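Local coordinates for lipase, class 3 (Penicillium roqueforti FM164, PDB 6L7N), which probably hydrolyses the ester bonds of acylglycerol lipids, as expected of a fungal class 3 lipase of the alpha/beta-hydrolase fold, at residues L9-F14 with K169-A174; R195-D200 with E219-S224; D201-L206 with E256-H261. All coordinates share one frame; numbering follows the deposited sequence.

How the contacts relate
All three contacts are largely buried, but at different depths. The centre of contact 1 lies about 9 Å from the chain centre, those of contacts 2 and 3 about 13 and 15 Å, and partly exposed residues such as Gln-11, Thr-199, Trp-221 and Asp-257 mark their outer sides. Contacts 1 and 2 hold the same mixed sheet, where strands 169-173 and 193-198 are neighbours, and share an aromatic cluster. Contact 1 lays a helix on the sheet through aromatic rings, whereas contact 2 is a strand pair joined mainly by backbone hydrogen bonds. Contact 3 joins two loops through a carboxylate and an imidazole at the presumed active site, where Ala-174 of contact 1 reaches His-261.

Contact 1. Residues L9-F14 with K169-A174; sequences LNQFDF and KLYAYA
Tyr-171 and Tyr-173 rise from strand 169-173 and meet helix 6-22 at Phe-12, part of the helical layer laid over the central sheet of an alpha/beta-hydrolase fold. The local helix axis passes 10.4 Å from that of the strand, with 69° between their directions, and the tyrosine side chains span the gap. Two apart on the strand, both side chains leave its same face; they share one first torsion, CG beside the backbone N (chi1 -71° in Tyr-171), and so lean alike.

The tight part lies around Phe-12. Its side chain crosses that of Tyr-171 at about a right angle, and the two rings meet edge to edge, CD1 of Phe-12 lying 4.2 Å from CE2 of Tyr-171. More aromatic rings close in from the next two strands across the sheet: Phe-196 and Tyr-220 both make edge-to-face contacts with Phe-12, while Phe-196 also stacks on Tyr-173. Trp-15, one helical turn on, stacks with Tyr-171.

Toward Gln-11, which is partly exposed, the fit is looser and passes through water. Water 1 lies in the ring plane of Tyr-171, so close to its OH that the detail is doubtful, and makes a weak, longer bond to OE1 of Gln-11.

The direct polar link belongs to the buried side: Tyr-173 OH donates to Phe-12 O at 2.8 Å, lying in the carbonyl plane on a lone pair, with a C=O...OH angle of 128°.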
loop_
_atom_site.group_PDB
_atom_site.type_symbol
_atom_site.label_atom_id
_atom_site.label_comp_id
_atom_site.label_asym_id
_atom_site.label_seq_id
_atom_site.Cartn_x
_atom_site.Cartn_y
_atom_site.Cartn_z
ATOM N N LEU A 9 16.316 2.930 -4.328
ATOM C CA LEU A 9 15.543 4.129 -4.637
ATOM C C LEU A 9 14.792 3.980 -5.955
ATOM O O LEU A 9 13.629 4.384 -6.064
ATOM C CB LEU A 9 16.467 5.347 -4.679
ATOM C CG LEU A 9 15.794 6.664 -5.057
ATOM C CD1 LEU A 9 14.813 7.097 -3.973
ATOM C CD2 LEU A 9 16.824 7.748 -5.331
ATOM N N ASN A 10 15.441 3.415 -6.973
ATOM C CA ASN A 10 14.770 3.200 -8.251
ATOM C C ASN A 10 13.550 2.302 -8.078
ATOM O O ASN A 10 12.461 2.597 -8.595
ATOM C CB ASN A 10 15.749 2.595 -9.258
ATOM C CG ASN A 10 16.876 3.544 -9.632
ATOM O OD1 ASN A 10 16.807 4.749 -9.383
ATOM N ND2 ASN A 10 17.931 2.997 -10.235
ATOM N N GLN A 11 13.710 1.203 -7.331
ATOM C CA GLN A 11 12.564 0.332 -7.066
ATOM C C GLN A 11 11.446 1.077 -6.338
ATOM O O GLN A 11 10.258 0.931 -6.678
ATOM C CB GLN A 11 13.010 -0.891 -6.268
ATOM C CG GLN A 11 13.859 -1.828 -7.087
ATOM C CD GLN A 11 14.520 -2.903 -6.269
ATOM O OE1 GLN A 11 13.921 -3.943 -5.987
ATOM N NE2 GLN A 11 15.770 -2.659 -5.871
ATOM N N PHE A 12 11.809 1.885 -5.334
ATOM C CA PHE A 12 10.794 2.556 -4.528
ATOM C C PHE A 12 10.042 3.597 -5.355
ATOM O O PHE A 12 8.812 3.707 -5.253
ATOM C CB PHE A 12 11.435 3.202 -3.294
ATOM C CG PHE A 12 12.179 2.231 -2.395
ATOM C CD1 PHE A 12 11.906 0.864 -2.423
ATOM C CD2 PHE A 12 13.148 2.695 -1.523
ATOM C CE1 PHE A 12 12.594 -0.023 -1.595
ATOM C CE2 PHE A 12 13.842 1.808 -0.679
ATOM C CZ PHE A 12 13.562 0.457 -0.721
ATOM N N ASP A 13 10.762 4.365 -6.191
ATOM C CA ASP A 13 10.116 5.304 -7.111
ATOM C C ASP A 13 9.261 4.601 -8.142
ATOM O O ASP A 13 8.401 5.248 -8.749
ATOM C CB ASP A 13 11.104 6.155 -7.921
ATOM C CG ASP A 13 12.197 6.734 -7.100
ATOM O OD1 ASP A 13 11.987 6.935 -5.893
ATOM O OD2 ASP A 13 13.255 7.060 -7.686
ATOM N N PHE A 14 9.540 3.328 -8.422
ATOM C CA PHE A 14 8.802 2.644 -9.477
ATOM C C PHE A 14 7.468 2.104 -8.973
ATOM O O PHE A 14 6.413 2.384 -9.557
ATOM C CB PHE A 14 9.650 1.510 -10.055
ATOM C CG PHE A 14 8.901 0.612 -11.001
ATOM C CD1 PHE A 14 8.451 1.089 -12.219
ATOM C CD2 PHE A 14 8.649 -0.705 -10.674
ATOM C CE1 PHE A 14 7.763 0.262 -13.089
ATOM C CE2 PHE A 14 7.959 -1.531 -11.538
ATOM C CZ PHE A 14 7.518 -1.046 -12.749
ATOM N N LYS A 169 5.530 -9.702 -2.321
ATOM C CA LYS A 169 6.111 -8.445 -1.872
ATOM C C LYS A 169 5.011 -7.452 -1.524
ATOM O O LYS A 169 3.928 -7.465 -2.111
ATOM C CB LYS A 169 7.032 -7.842 -2.938
ATOM C CG LYS A 169 7.738 -8.861 -3.820
ATOM C CD LYS A 169 8.741 -9.703 -3.039
ATOM C CE LYS A 169 9.567 -10.547 -4.015
ATOM N NZ LYS A 169 9.864 -11.891 -3.490
ATOM N N LEU A 170 5.302 -6.572 -0.567
ATOM C CA LEU A 170 4.361 -5.535 -0.158
ATOM C C LEU A 170 5.041 -4.178 -0.272
ATOM O O LEU A 170 6.135 -3.979 0.275
ATOM C CB LEU A 170 3.869 -5.767 1.269
ATOM C CG LEU A 170 3.188 -4.564 1.918
ATOM C CD1 LEU A 170 1.825 -4.269 1.281
ATOM C CD2 LEU A 170 3.075 -4.811 3.428
ATOM N N TYR A 171 4.418 -3.267 -1.022
ATOM C CA TYR A 171 4.837 -1.865 -1.110
ATOM C C TYR A 171 3.667 -1.026 -0.620
ATOM O O TYR A 171 2.663 -0.862 -1.329
ATOM C CB TYR A 171 5.250 -1.485 -2.530
ATOM C CG TYR A 171 6.557 -2.116 -2.924
ATOM C CD1 TYR A 171 6.593 -3.383 -3.491
ATOM C CD2 TYR A 171 7.755 -1.446 -2.727
ATOM C CE1 TYR A 171 7.786 -3.962 -3.841
ATOM C CE2 TYR A 171 8.953 -2.018 -3.090
ATOM C CZ TYR A 171 8.960 -3.279 -3.638
ATOM O OH TYR A 171 10.157 -3.865 -3.995
ATOM N N ALA A 172 3.795 -0.523 0.611
ATOM C CA ALA A 172 2.699 0.133 1.313
ATOM C C ALA A 172 3.107 1.583 1.540
ATOM O O ALA A 172 3.851 1.885 2.477
ATOM C CB ALA A 172 2.386 -0.592 2.623
ATOM N N TYR A 173 2.652 2.480 0.669
ATOM C CA TYR A 173 3.034 3.881 0.760
ATOM C C TYR A 173 2.026 4.618 1.631
ATOM O O TYR A 173 0.820 4.556 1.376
ATOM C CB TYR A 173 3.107 4.510 -0.634
ATOM C CG TYR A 173 4.134 3.832 -1.520
ATOM C CD1 TYR A 173 3.823 2.674 -2.213
ATOM C CD2 TYR A 173 5.419 4.345 -1.630
ATOM C CE1 TYR A 173 4.787 2.035 -3.022
ATOM C CE2 TYR A 173 6.377 3.730 -2.428
ATOM C CZ TYR A 173 6.058 2.575 -3.118
ATOM O OH TYR A 173 7.024 1.958 -3.914
ATOM N N ALA A 174 2.526 5.304 2.662
ATOM C CA ALA A 174 1.709 6.159 3.518
ATOM C C ALA A 174 0.652 5.366 4.280
ATOM O O ALA A 174 -0.452 5.860 4.523
ATOM C CB ALA A 174 1.049 7.282 2.712
HETATM O O HOH W 1 12.388 -2.975 -3.234
#

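Contact 2. Residues R195-D200 with E219-S224; sequences RFTHTD and EYWITS
Thr-197 carries OG1 between its backbone N and carbonyl carbon (chi1 60°), while Glu-219, which swings CG away from its backbone N (chi1 166°) and keeps its chain extended, crosses it at about a right angle. These torsions bring OG1 of Thr-197 within 2.6 Å of OE2 of Glu-219; the hydroxyl donates, and OE2 accepts on its anti lone pair, away from OE1. OE2 also accepts from the backbone N of Asn-247, so this buried oxygen is gripped twice. The side chain of Arg-195 bends at chi3 and lays one guanidinium face over CA of Glu-219; its NE bonds to Ile-216 O, and water 2 donates to OE1 of Glu-219 and accepts a weak bond from NH1.

These residues belong to strands 193-198 and 219-222, parallel neighbours near one end of the mixed sheet of the alpha/beta-hydrolase fold. Phe-196 pairs with Tyr-220, Thr-197 with Trp-221 and His-198 with Ile-222. Tyr-220 N donates to Arg-195 O, Thr-197 N to Tyr-220 O and Ile-222 N to Thr-197 O, before Thr-199 N closes on Ile-222 O at 2.8 Å. On the face shared by Phe-196, Tyr-220 and Ile-222, the phenylalanine ring leans against the tyrosine, CD2 of Phe-196 lying 3.5 Å from CB of Tyr-220.

Toward the C-terminal ends of the strands, side chains add to the backbone bonds. Trp-221 NE1 donates to Thr-199 O at 2.9 Å, meeting a lone pair in the carbonyl plane, and Asn-247 ND2 binds that same oxygen. His-198 has ND1 bonded to Ala-260 O, while NE2 points at Ser-224 O, at the ring edge, in a bond whose 2.5 Å length is suspiciously short.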
loop_
_atom_site.group_PDB
_atom_site.type_symbol
_atom_site.label_atom_id
_atom_site.label_comp_id
_atom_site.label_asym_id
_atom_site.label_seq_id
_atom_site.Cartn_x
_atom_site.Cartn_y
_atom_site.Cartn_z
ATOM N N ARG A 195 7.461 -0.417 3.541
ATOM C CA ARG A 195 6.462 0.510 4.050
ATOM C C ARG A 195 7.075 1.894 4.134
ATOM O O ARG A 195 8.183 2.049 4.653
ATOM C CB ARG A 195 5.957 0.073 5.425
ATOM C CG ARG A 195 4.873 0.989 5.972
ATOM C CD ARG A 195 4.365 0.561 7.329
ATOM N NE ARG A 195 5.383 0.601 8.378
ATOM C CZ ARG A 195 5.760 1.695 9.036
ATOM N NH1 ARG A 195 6.694 1.592 9.981
ATOM N NH2 ARG A 195 5.227 2.882 8.741
ATOM N N PHE A 196 6.342 2.895 3.657
ATOM C CA PHE A 196 6.878 4.235 3.507
ATOM C C PHE A 196 6.080 5.232 4.321
ATOM O O PHE A 196 4.857 5.115 4.455
ATOM C CB PHE A 196 6.882 4.651 2.037
ATOM C CG PHE A 196 7.739 3.774 1.177
ATOM C CD1 PHE A 196 7.252 2.570 0.691
ATOM C CD2 PHE A 196 9.038 4.142 0.869
ATOM C CE1 PHE A 196 8.052 1.748 -0.108
ATOM C CE2 PHE A 196 9.832 3.329 0.089
ATOM C CZ PHE A 196 9.326 2.127 -0.404
ATOM N N THR A 197 6.796 6.208 4.861
ATOM C CA THR A 197 6.204 7.386 5.461
ATOM C C THR A 197 6.878 8.611 4.858
ATOM O O THR A 197 7.966 8.526 4.289
ATOM C CB THR A 197 6.378 7.377 6.980
ATOM O OG1 THR A 197 7.775 7.362 7.265
ATOM C CG2 THR A 197 5.703 6.138 7.602
ATOM N N HIS A 198 6.226 9.760 4.978
ATOM C CA HIS A 198 6.782 11.006 4.465
ATOM C C HIS A 198 6.698 12.054 5.555
ATOM O O HIS A 198 5.607 12.314 6.072
ATOM C CB HIS A 198 6.045 11.486 3.213
ATOM C CG HIS A 198 6.601 12.759 2.645
ATOM N ND1 HIS A 198 5.804 13.765 2.143
ATOM C CD2 HIS A 198 7.880 13.188 2.509
ATOM C CE1 HIS A 198 6.566 14.757 1.716
ATOM N NE2 HIS A 198 7.830 14.436 1.930
ATOM N N THR A 199 7.853 12.631 5.904
ATOM C CA THR A 199 7.971 13.700 6.890
ATOM C C THR A 199 6.936 13.517 7.993
ATOM O O THR A 199 6.995 12.514 8.717
ATOM C CB THR A 199 7.875 15.089 6.222
ATOM O OG1 THR A 199 6.691 15.193 5.416
ATOM C CG2 THR A 199 9.085 15.318 5.330
ATOM N N ASP A 200 5.967 14.434 8.101
ATOM C CA ASP A 200 5.009 14.439 9.202
ATOM C C ASP A 200 3.579 14.108 8.759
ATOM O O ASP A 200 2.622 14.471 9.449
ATOM C CB ASP A 200 5.047 15.782 9.947
ATOM C CG ASP A 200 4.870 16.999 9.031
ATOM O OD1 ASP A 200 4.432 16.857 7.869
ATOM O OD2 ASP A 200 5.177 18.124 9.502
ATOM N N GLU A 219 10.578 0.950 8.586
ATOM C CA GLU A 219 9.933 2.132 8.032
ATOM C C GLU A 219 10.920 2.838 7.106
ATOM O O GLU A 219 12.054 3.110 7.503
ATOM C CB GLU A 219 9.481 3.080 9.157
ATOM C CG GLU A 219 9.106 4.501 8.711
ATOM C CD GLU A 219 8.929 5.462 9.867
ATOM O OE1 GLU A 219 9.176 5.059 11.018
ATOM O OE2 GLU A 219 8.552 6.632 9.626
ATOM N N TYR A 220 10.493 3.126 5.879
ATOM C CA TYR A 220 11.268 3.928 4.938
ATOM C C TYR A 220 10.700 5.338 5.006
ATOM O O TYR A 220 9.644 5.624 4.438
ATOM C CB TYR A 220 11.188 3.347 3.531
ATOM C CG TYR A 220 12.022 2.092 3.399
ATOM C CD1 TYR A 220 13.358 2.162 3.007
ATOM C CD2 TYR A 220 11.493 0.847 3.706
ATOM C CE1 TYR A 220 14.132 1.012 2.898
ATOM C CE2 TYR A 220 12.263 -0.308 3.593
ATOM C CZ TYR A 220 13.582 -0.215 3.196
ATOM O OH TYR A 220 14.360 -1.353 3.085
ATOM N N TRP A 221 11.396 6.204 5.726
ATOM C CA TRP A 221 10.931 7.548 6.048
ATOM C C TRP A 221 11.571 8.521 5.064
ATOM O O TRP A 221 12.777 8.777 5.129
ATOM C CB TRP A 221 11.305 7.884 7.491
ATOM C CG TRP A 221 10.770 9.173 8.018
ATOM C CD1 TRP A 221 9.605 9.809 7.661
ATOM C CD2 TRP A 221 11.388 9.995 9.011
ATOM N NE1 TRP A 221 9.468 10.980 8.387
ATOM C CE2 TRP A 221 10.548 11.104 9.225
ATOM C CE3 TRP A 221 12.577 9.890 9.751
ATOM C CZ2 TRP A 221 10.861 12.112 10.140
ATOM C CZ3 TRP A 221 12.882 10.887 10.663
ATOM C CH2 TRP A 221 12.026 11.979 10.855
ATOM N N ILE A 222 10.762 9.037 4.147
ATOM C CA ILE A 222 11.181 10.055 3.194
ATOM C C ILE A 222 11.152 11.405 3.895
ATOM O O ILE A 222 10.093 11.866 4.327
ATOM C CB ILE A 222 10.270 10.059 1.961
ATOM C CG1 ILE A 222 10.111 8.636 1.413
ATOM C CG2 ILE A 222 10.838 10.979 0.881
ATOM C CD1 ILE A 222 8.837 8.425 0.650
ATOM N N THR A 223 12.318 12.033 4.023
ATOM C CA THR A 223 12.445 13.261 4.793
ATOM C C THR A 223 12.432 14.514 3.926
ATOM O O THR A 223 12.361 15.623 4.468
ATOM C CB THR A 223 13.733 13.225 5.621
ATOM O OG1 THR A 223 14.849 13.073 4.738
ATOM C CG2 THR A 223 13.707 12.050 6.572
ATOM N N SER A 224 12.498 14.364 2.606
ATOM C CA SER A 224 12.476 15.504 1.708
ATOM C C SER A 224 11.070 16.111 1.643
ATOM O O SER A 224 10.076 15.428 1.898
ATOM C CB SER A 224 12.951 15.085 0.315
ATOM O OG SER A 224 12.328 13.885 -0.123
HETATM O O HOH W 2 8.724 2.786 12.345
#

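Contact 3. Residues D201-L206 with E256-H261; sequences DPVPKL and EDFEAH
Asp-201 and His-261 both turn CG away from the backbone N, which carries carboxylate and imidazole together with OD2 of Asp-201 at the ring edge and the two planes 54° apart. His-261 ND1 donates to Asp-201 OD2 at 2.7 Å, nearly straight at 171°. The oxygen lies in the imidazole plane and is approached on its syn side. OD2 also bonds to Tyr-264 OH, while OD1 is met by Val-203 N from above the carboxylate plane, closing an Asx turn that helps fix the carboxylate's rotation.

Val-203, with CG1 anti to its backbone N (chi1 174°), lays CG2 over the face of the His-261 imidazole, 3.5 Å from its centroid, a CH-pi contact. The far nitrogen, NE2, bonds to Ser-147 OG, a pattern consistent with the Ser-His-Asp triad of lipases. Nearby, Pro-202 CG meets the edge of the Phe-258 ring, 4.0 Å from CD1. The extended chain of Lys-205 reaches Asp-257 OD2 through water 3, and its NZ also bonds to Gly-251 O and Thr-250 OG1.

The two loops follow strand 193-198 and helix 246-249; helix 88-94 packs on Val-203 and Phe-258, and His-146, ending strand 140-146, stacks on His-261.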
loop_
_atom_site.group_PDB
_atom_site.type_symbol
_atom_site.label_atom_id
_atom_site.label_comp_id
_atom_site.label_asym_id
_atom_site.label_seq_id
_atom_site.Cartn_x
_atom_site.Cartn_y
_atom_site.Cartn_z
ATOM N N ASP A 201 3.417 13.413 7.626
ATOM C CA ASP A 201 2.131 12.870 7.180
ATOM C C ASP A 201 1.341 12.325 8.370
ATOM O O ASP A 201 1.855 11.493 9.124
ATOM C CB ASP A 201 2.407 11.777 6.141
ATOM C CG ASP A 201 1.149 11.161 5.542
ATOM O OD1 ASP A 201 0.016 11.563 5.881
ATOM O OD2 ASP A 201 1.318 10.214 4.734
ATOM N N PRO A 202 0.112 12.804 8.607
ATOM C CA PRO A 202 -0.658 12.293 9.758
ATOM C C PRO A 202 -1.198 10.891 9.560
ATOM O O PRO A 202 -1.457 10.188 10.547
ATOM C CB PRO A 202 -1.804 13.304 9.892
ATOM C CG PRO A 202 -1.950 13.891 8.526
ATOM C CD PRO A 202 -0.546 13.957 7.971
ATOM N N VAL A 203 -1.369 10.448 8.323
ATOM C CA VAL A 203 -2.081 9.194 8.107
ATOM C C VAL A 203 -1.298 8.002 8.659
ATOM O O VAL A 203 -1.906 7.165 9.339
ATOM C CB VAL A 203 -2.443 9.028 6.627
ATOM C CG1 VAL A 203 -3.046 7.645 6.370
ATOM C CG2 VAL A 203 -3.422 10.135 6.236
ATOM N N PRO A 204 0.017 7.874 8.440
ATOM C CA PRO A 204 0.750 6.762 9.075
ATOM C C PRO A 204 0.831 6.851 10.588
ATOM O O PRO A 204 1.392 5.943 11.212
ATOM C CB PRO A 204 2.155 6.864 8.456
ATOM C CG PRO A 204 1.934 7.555 7.145
ATOM C CD PRO A 204 0.850 8.544 7.428
ATOM N N LYS A 205 0.347 7.927 11.198
ATOM C CA LYS A 205 0.377 8.035 12.651
ATOM C C LYS A 205 -0.840 7.402 13.309
ATOM O O LYS A 205 -0.895 7.318 14.543
ATOM C CB LYS A 205 0.497 9.503 13.065
ATOM C CG LYS A 205 1.733 10.195 12.499
ATOM C CD LYS A 205 1.730 11.667 12.846
ATOM C CE LYS A 205 2.979 12.382 12.350
ATOM N NZ LYS A 205 3.041 13.774 12.940
ATOM N N LEU A 206 -1.795 6.924 12.516
ATOM C CA LEU A 206 -3.056 6.406 13.007
ATOM C C LEU A 206 -3.276 4.967 12.544
ATOM O O LEU A 206 -2.787 4.567 11.478
ATOM C CB LEU A 206 -4.228 7.282 12.542
ATOM C CG LEU A 206 -4.319 8.653 13.250
ATOM C CD1 LEU A 206 -5.180 9.652 12.490
ATOM C CD2 LEU A 206 -4.821 8.516 14.690
ATOM N N GLU A 256 -3.173 19.885 9.809
ATOM C CA GLU A 256 -2.391 20.913 9.129
ATOM C C GLU A 256 -1.183 20.330 8.400
ATOM O O GLU A 256 -0.620 20.992 7.519
ATOM C CB GLU A 256 -1.952 21.982 10.130
ATOM C CG GLU A 256 -1.071 21.449 11.227
ATOM C CD GLU A 256 0.374 21.877 11.064
ATOM O OE1 GLU A 256 1.179 21.629 11.989
ATOM O OE2 GLU A 256 0.703 22.467 10.014
ATOM N N ASP A 257 -0.790 19.099 8.717
ATOM C CA ASP A 257 0.307 18.432 8.021
ATOM C C ASP A 257 -0.164 17.624 6.821
ATOM O O ASP A 257 0.662 16.953 6.177
ATOM C CB ASP A 257 1.063 17.499 8.978
ATOM C CG ASP A 257 1.840 18.256 10.050
ATOM O OD1 ASP A 257 2.208 19.417 9.818
ATOM O OD2 ASP A 257 2.089 17.683 11.126
ATOM N N PHE A 258 -1.461 17.694 6.489
ATOM C CA PHE A 258 -2.059 16.701 5.598
ATOM C C PHE A 258 -1.441 16.692 4.205
ATOM O O PHE A 258 -1.445 15.647 3.539
ATOM C CB PHE A 258 -3.570 16.924 5.504
ATOM C CG PHE A 258 -4.316 15.777 4.857
ATOM C CD1 PHE A 258 -4.405 14.544 5.485
ATOM C CD2 PHE A 258 -4.936 15.941 3.629
ATOM C CE1 PHE A 258 -5.080 13.499 4.899
ATOM C CE2 PHE A 258 -5.623 14.899 3.036
ATOM C CZ PHE A 258 -5.690 13.675 3.668
ATOM N N GLU A 259 -0.918 17.831 3.732
ATOM C CA GLU A 259 -0.347 17.848 2.383
ATOM C C GLU A 259 0.765 16.823 2.232
ATOM O O GLU A 259 0.931 16.246 1.149
ATOM C CB GLU A 259 0.177 19.239 2.028
ATOM C CG GLU A 259 -0.732 20.375 2.450
ATOM C CD GLU A 259 -0.184 21.145 3.651
ATOM O OE1 GLU A 259 0.091 22.363 3.486
ATOM O OE2 GLU A 259 -0.025 20.528 4.742
ATOM N N ALA A 260 1.502 16.540 3.316
ATOM C CA ALA A 260 2.604 15.593 3.205
ATOM C C ALA A 260 2.130 14.204 2.798
ATOM O O ALA A 260 2.949 13.377 2.387
ATOM C CB ALA A 260 3.369 15.525 4.530
ATOM N N HIS A 261 0.827 13.934 2.909
ATOM C CA HIS A 261 0.280 12.619 2.588
ATOM C C HIS A 261 0.276 12.353 1.094
ATOM O O HIS A 261 0.286 11.191 0.668
ATOM C CB HIS A 261 -1.145 12.508 3.117
ATOM C CG HIS A 261 -1.737 11.134 3.004
ATOM N ND1 HIS A 261 -1.115 10.004 3.493
ATOM C CD2 HIS A 261 -2.904 10.712 2.462
ATOM C CE1 HIS A 261 -1.875 8.948 3.261
ATOM N NE2 HIS A 261 -2.962 9.347 2.631
HETATM O O HOH W 3 1.090 15.214 11.442
#